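PDB 3OG2: beta-galactosidase from Trichoderma reesei, which probably hydrolyses terminal non-reducing beta-D-galactose residues from beta-D-galactosides, as a glycoside hydrolase of family 35. Local coordinates for residues A[631-634]-A[640-643]; A[535-540]-A[611-616]; A[138-141]-A[145-148]. One frame throughout, in Å; residues are numbered along the deposited sequence.

Contact 1: A[631-634]-A[640-643]; sequences LGYS and DWIA
S634 and I642 form an antiparallel hydrogen-bonded pair, with S634 N to I642 O at 2.8 Å and I642 N to S634 O at 2.8 Å, both bonds being nearly straight. Two CA-H...O contacts flank this pair of bonds: Y633 CA touches I642 O and W641 CA touches S634 O.

Beside the bridge, the phenol ring of Y633 lies face to face on the six-membered ring of W641, centroids 3.8 Å apart and planes 12° apart. CG of Y633 sits between its own backbone N and carbonyl carbon (chi1 52°), which lays the ring over the indole. The CE1-CZ side of the phenol lies over the CD2-CE2 fusion bond of the indole, Y633 CE1 being 3.4 Å from W641 CE2, and the hydroxyl overhangs the benzene part, Y633 OH to W641 CZ2 3.3 Å. That hydroxyl is hydrogen-bonded to S622 O, which ties down the far end of the stack. Further along, A643 CB packs against L631 CD1 at 4.1 Å and against Y633 CB. Across the bridge itself, the side chains of S634 and I642 share one face of the sheet. The arrangement is that of a beta hairpin, strands 629-635 and 641-643, with an aromatic stack beside its bridge, inside the mixed sheet of beta-galactosidase domain 3.

Contact 2: A[535-540]-A[611-616]; sequences SARQVV and PLEIIG
A buried salt bridge joins R537, just ahead of strand 538-542, to E613 on strand 612-615, linking two different beta-sheets, so domain 2 is tied to domain 3 of the enzyme. The backbones stay well apart, R537 CA and E613 CA being 13.1 Å from each other, and the two side chains span the gap from opposite directions. Both set out with CG trans to the main-chain N, which heads them toward each other; the glutamate then runs on extended, while the arginine bends at chi3.

The guanidinium meets the carboxylate end-on, one nitrogen to each oxygen: R537 NH1 to E613 OE1 at 2.7 Å and R537 NH2 to E613 OE2 at 2.8 Å. The NH2 bond is almost linear, 177°, and uses the syn lone pair of OE2; NH1 reaches OE1 on its syn side, slightly out of the carboxylate plane. The two planes are 21° apart.

Other partners extend the network: E513 pairs with R537 NE, Y558 OH with R537 NH1, and N585 ND2 with E613 OE1. With two bonds fixing the rotation of both flat groups and a second carboxylate at NE, the arginine probably stays protonated and E613 probably remains ionised despite its burial.

Contact 3: A[138-141]-A[145-148]; sequences KLRT and DYLH
A type II beta turn, K138 to T141, lies against the first turn of helix 144-163 in the family 35 TIM-barrel domain. The ring of Y146 is covered on one face by turn backbone: L139 CA stands 4.2 Å from the centroid of the Y146 ring, a CH-pi contact 21° off the normal, and R140 N sits over the rim, 3.4 Å from Y146 CE2. With CG anti to the backbone N (chi1 169°), the tyrosine reaches across to the turn. L139 crosses it at about a right angle and brings CD2 to within 3.7 Å of Y146 CD1. T141 O comes to the ring edge, 3.3 Å from Y146 CD2, and also touches L147 CD2 at 3.5 Å.

Within the turn, T141 OG1 is hydrogen-bonded to K138 O at 2.7 Å, closing the loop across its ends. The CB of R140 is directed away from the helix, and its side chain lies about 5 Å from those of N179 and E180, which bind beta-D-galactose in another crystal structure of this enzyme; the sugar is absent here. Van der Waals and CH-pi packing therefore seats the turn on the helix, while the guanidinium of R140 is held by a salt bridge to E178 and a hydrogen bond to N790 O, close to the galactose-binding residues.

In the fold
Contact 3 comes first along the chain, then contact 2, then contact 1, none overlapping the next. Contacts 1 and 2 are neighbours, centres about 13 Å apart; contact 1 and the 611-616 side of contact 2 share one mixed sheet, where strands 641-643 and 612-615 are adjacent, with W641 O to I614 N and A643 N to L612 O as probable hydrogen bonds of 2.8 Å. The hairpin is thus bonded, through strand 641-643, to the earlier strand whose E613 reaches domain 2. Contact 3 stands apart in the TIM-barrel domain, its centre about 63 Å from that of contact 1 and about 59 Å from that of contact 2, near the galactose site from which the others are remote.

Contact 1: A[631-634]-A[640-643]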
# COMPACT_ATOMS: atom_id res chain seq x y z
N LEU A 631 29.99 -10.87 -18.10
CA LEU A 631 30.00 -10.35 -19.47
C LEU A 631 30.98 -9.22 -19.67
O LEU A 631 31.41 -8.54 -18.75
CB LEU A 631 28.63 -9.91 -19.91
CG LEU A 631 28.13 -8.56 -19.36
CD1 LEU A 631 26.85 -8.26 -20.09
CD2 LEU A 631 28.00 -8.65 -17.86
N GLY A 632 31.34 -9.13 -20.94
CA GLY A 632 32.26 -8.05 -21.31
C GLY A 632 31.56 -6.73 -21.39
O GLY A 632 30.35 -6.56 -21.22
N TYR A 633 32.37 -5.74 -21.68
CA TYR A 633 31.85 -4.37 -21.74
C TYR A 633 32.79 -3.53 -22.62
O TYR A 633 33.95 -3.89 -22.80
CB TYR A 633 31.74 -3.78 -20.32
CG TYR A 633 33.01 -3.90 -19.52
CD1 TYR A 633 34.04 -2.98 -19.64
CD2 TYR A 633 33.20 -4.99 -18.67
CE1 TYR A 633 35.20 -3.12 -18.92
CE2 TYR A 633 34.39 -5.12 -17.95
CZ TYR A 633 35.38 -4.18 -18.07
OH TYR A 633 36.57 -4.32 -17.37
N SER A 634 32.30 -2.43 -23.11
CA SER A 634 33.06 -1.41 -23.79
C SER A 634 33.46 -0.37 -22.74
O SER A 634 32.68 -0.10 -21.82
CB SER A 634 32.24 -0.67 -24.85
OG SER A 634 31.70 -1.55 -25.84
N ASP A 640 33.68 4.82 -18.11
CA ASP A 640 32.40 4.15 -17.82
C ASP A 640 32.36 2.84 -18.60
O ASP A 640 33.03 2.70 -19.64
CB ASP A 640 31.25 5.06 -18.23
CG ASP A 640 31.28 6.38 -17.50
OD1 ASP A 640 31.73 6.40 -16.34
OD2 ASP A 640 30.84 7.42 -18.00
N TRP A 641 31.61 1.90 -18.12
CA TRP A 641 31.48 0.62 -18.79
C TRP A 641 30.14 0.54 -19.49
O TRP A 641 29.11 0.83 -18.86
CB TRP A 641 31.60 -0.51 -17.80
CG TRP A 641 32.96 -0.70 -17.22
CD1 TRP A 641 34.09 0.01 -17.46
CD2 TRP A 641 33.28 -1.71 -16.26
NE1 TRP A 641 35.10 -0.51 -16.70
CE2 TRP A 641 34.66 -1.56 -15.95
CE3 TRP A 641 32.52 -2.71 -15.62
CZ2 TRP A 641 35.30 -2.41 -15.03
CZ3 TRP A 641 33.20 -3.54 -14.71
CH2 TRP A 641 34.54 -3.38 -14.43
N ILE A 642 30.11 0.10 -20.75
CA ILE A 642 28.83 -0.07 -21.44
C ILE A 642 28.71 -1.56 -21.79
O ILE A 642 29.53 -2.10 -22.55
CB ILE A 642 28.69 0.79 -22.69
CG1 ILE A 642 28.89 2.27 -22.32
CG2 ILE A 642 27.33 0.57 -23.33
CD1 ILE A 642 30.02 2.83 -23.15
N ALA A 643 27.70 -2.16 -21.21
CA ALA A 643 27.49 -3.61 -21.34
C ALA A 643 26.15 -3.92 -22.00
O ALA A 643 25.22 -3.09 -21.97
CB ALA A 643 27.65 -4.25 -19.97

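Contact 2: A[535-540]-A[611-616]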
# COMPACT_ATOMS: atom_id res chain seq x y z
N SER A 535 16.79 14.54 -25.57
CA SER A 535 17.13 13.12 -25.43
C SER A 535 18.59 12.85 -25.67
O SER A 535 19.04 11.72 -25.47
CB SER A 535 16.27 12.33 -26.41
OG SER A 535 16.57 12.84 -27.69
N ALA A 536 19.33 13.87 -26.12
CA ALA A 536 20.77 13.71 -26.32
C ALA A 536 21.56 14.17 -25.10
O ALA A 536 21.58 15.36 -24.78
CB ALA A 536 21.20 14.51 -27.54
N ARG A 537 22.22 13.26 -24.41
CA ARG A 537 22.95 13.63 -23.22
C ARG A 537 24.12 14.55 -23.55
O ARG A 537 24.79 14.40 -24.59
CB ARG A 537 23.49 12.32 -22.58
CG ARG A 537 24.30 12.59 -21.33
CD ARG A 537 24.56 11.34 -20.50
NE ARG A 537 25.62 10.56 -21.19
CZ ARG A 537 25.95 9.34 -20.76
NH1 ARG A 537 25.34 8.76 -19.71
NH2 ARG A 537 26.89 8.64 -21.36
N GLN A 538 24.40 15.53 -22.70
CA GLN A 538 25.60 16.33 -22.79
C GLN A 538 26.53 15.92 -21.63
O GLN A 538 26.05 15.65 -20.52
CB GLN A 538 25.29 17.83 -22.64
CG GLN A 538 24.09 18.30 -23.43
CD GLN A 538 24.29 18.20 -24.93
OE1 GLN A 538 25.16 18.95 -25.45
NE2 GLN A 538 23.50 17.36 -25.63
N VAL A 539 27.83 15.89 -21.88
CA VAL A 539 28.75 15.53 -20.80
C VAL A 539 29.93 16.48 -20.92
O VAL A 539 30.49 16.64 -22.01
CB VAL A 539 29.25 14.07 -20.89
CG1 VAL A 539 30.22 13.73 -19.74
CG2 VAL A 539 28.11 13.07 -20.90
N VAL A 540 30.31 17.09 -19.82
CA VAL A 540 31.45 17.98 -19.74
C VAL A 540 32.33 17.58 -18.56
O VAL A 540 31.83 17.25 -17.48
CB VAL A 540 31.01 19.47 -19.59
CG1 VAL A 540 32.24 20.38 -19.39
CG2 VAL A 540 30.19 19.89 -20.80
N PRO A 611 20.91 -1.40 -23.10
CA PRO A 611 22.26 -1.56 -22.58
C PRO A 611 22.27 -1.16 -21.12
O PRO A 611 21.31 -0.60 -20.58
CB PRO A 611 23.12 -0.54 -23.37
CG PRO A 611 22.13 0.37 -24.01
CD PRO A 611 20.76 -0.18 -23.93
N LEU A 612 23.36 -1.44 -20.45
CA LEU A 612 23.62 -0.94 -19.10
C LEU A 612 24.93 -0.17 -19.17
O LEU A 612 25.92 -0.71 -19.65
CB LEU A 612 23.84 -2.04 -18.06
CG LEU A 612 22.67 -2.80 -17.51
CD1 LEU A 612 23.18 -3.73 -16.42
CD2 LEU A 612 21.57 -1.85 -17.02
N GLU A 613 24.90 1.05 -18.65
CA GLU A 613 26.11 1.86 -18.54
C GLU A 613 26.43 2.04 -17.06
O GLU A 613 25.59 2.44 -16.29
CB GLU A 613 25.92 3.21 -19.21
CG GLU A 613 27.13 4.15 -19.06
CD GLU A 613 26.77 5.51 -19.65
OE1 GLU A 613 25.65 6.06 -19.42
OE2 GLU A 613 27.60 6.14 -20.37
N ILE A 614 27.63 1.66 -16.69
CA ILE A 614 28.07 1.68 -15.29
C ILE A 614 29.04 2.82 -15.09
O ILE A 614 30.05 2.87 -15.81
CB ILE A 614 28.78 0.37 -14.93
CG1 ILE A 614 28.08 -0.82 -15.55
CG2 ILE A 614 28.90 0.26 -13.42
CD1 ILE A 614 26.81 -1.25 -14.97
N ILE A 615 28.71 3.70 -14.18
CA ILE A 615 29.50 4.92 -13.95
C ILE A 615 30.06 4.91 -12.56
O ILE A 615 29.28 4.73 -11.60
CB ILE A 615 28.60 6.16 -14.21
CG1 ILE A 615 28.09 6.19 -15.67
CG2 ILE A 615 29.30 7.46 -13.84
CD1 ILE A 615 26.86 7.07 -15.85
N GLY A 616 31.36 5.04 -12.42
CA GLY A 616 31.99 5.02 -11.09
C GLY A 616 32.45 3.65 -10.73
O GLY A 616 32.02 3.07 -9.74

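Contact 3: A[138-141]-A[145-148]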
# COMPACT_ATOMS: atom_id res chain seq x y z
N LYS A 138 -16.70 2.21 25.34
CA LYS A 138 -16.35 2.88 24.10
C LYS A 138 -14.91 2.58 23.67
O LYS A 138 -13.94 2.67 24.45
CB LYS A 138 -16.51 4.40 24.24
CG LYS A 138 -17.93 4.82 24.59
CD LYS A 138 -18.82 4.80 23.36
CE LYS A 138 -20.20 5.38 23.67
NZ LYS A 138 -20.15 6.48 24.67
N LEU A 139 -14.78 2.25 22.39
CA LEU A 139 -13.48 1.88 21.86
C LEU A 139 -12.58 3.09 21.75
O LEU A 139 -13.07 4.23 21.52
CB LEU A 139 -13.63 1.21 20.47
CG LEU A 139 -14.66 0.07 20.44
CD1 LEU A 139 -14.84 -0.46 19.03
CD2 LEU A 139 -14.36 -1.05 21.43
N ARG A 140 -11.26 2.90 21.91
CA ARG A 140 -10.27 3.97 21.81
C ARG A 140 -10.51 5.00 22.91
O ARG A 140 -10.24 6.18 22.72
CB ARG A 140 -10.24 4.67 20.44
CG ARG A 140 -10.00 3.64 19.31
CD ARG A 140 -10.08 4.29 17.95
NE ARG A 140 -8.89 5.18 17.77
CZ ARG A 140 -8.85 6.13 16.83
NH1 ARG A 140 -9.91 6.32 16.02
NH2 ARG A 140 -7.77 6.88 16.74
N THR A 141 -10.97 4.53 24.06
CA THR A 141 -11.02 5.36 25.28
C THR A 141 -10.41 4.58 26.43
O THR A 141 -10.07 3.40 26.25
CB THR A 141 -12.45 5.74 25.66
OG1 THR A 141 -13.14 4.60 26.21
CG2 THR A 141 -13.23 6.29 24.47
N ASP A 145 -12.73 -2.09 29.97
CA ASP A 145 -12.94 -3.32 29.21
C ASP A 145 -12.29 -3.24 27.83
O ASP A 145 -11.69 -4.22 27.36
CB ASP A 145 -14.42 -3.68 29.08
CG ASP A 145 -15.32 -2.51 28.68
OD1 ASP A 145 -14.86 -1.35 28.54
OD2 ASP A 145 -16.53 -2.71 28.46
N TYR A 146 -12.28 -2.07 27.20
CA TYR A 146 -11.55 -1.84 25.95
C TYR A 146 -10.05 -1.94 26.22
O TYR A 146 -9.31 -2.67 25.55
CB TYR A 146 -11.91 -0.47 25.30
CG TYR A 146 -10.89 -0.23 24.17
CD1 TYR A 146 -10.97 -1.00 23.00
CD2 TYR A 146 -9.86 0.70 24.30
CE1 TYR A 146 -10.06 -0.80 21.97
CE2 TYR A 146 -8.94 0.88 23.30
CZ TYR A 146 -9.04 0.12 22.13
OH TYR A 146 -8.10 0.31 21.15
N LEU A 147 -9.54 -1.17 27.20
CA LEU A 147 -8.09 -1.14 27.44
C LEU A 147 -7.55 -2.54 27.67
O LEU A 147 -6.56 -2.98 27.09
CB LEU A 147 -7.71 -0.31 28.69
CG LEU A 147 -7.90 1.20 28.51
CD1 LEU A 147 -7.37 1.87 29.76
CD2 LEU A 147 -7.17 1.74 27.28
N HIS A 148 -8.25 -3.26 28.57
CA HIS A 148 -7.70 -4.56 28.92
C HIS A 148 -7.90 -5.55 27.78
O HIS A 148 -7.10 -6.48 27.64
CB HIS A 148 -8.28 -4.98 30.27
CG HIS A 148 -7.86 -4.04 31.36
ND1 HIS A 148 -6.63 -3.43 31.49
CD2 HIS A 148 -8.62 -3.65 32.42
CE1 HIS A 148 -6.63 -2.67 32.58
NE2 HIS A 148 -7.81 -2.80 33.13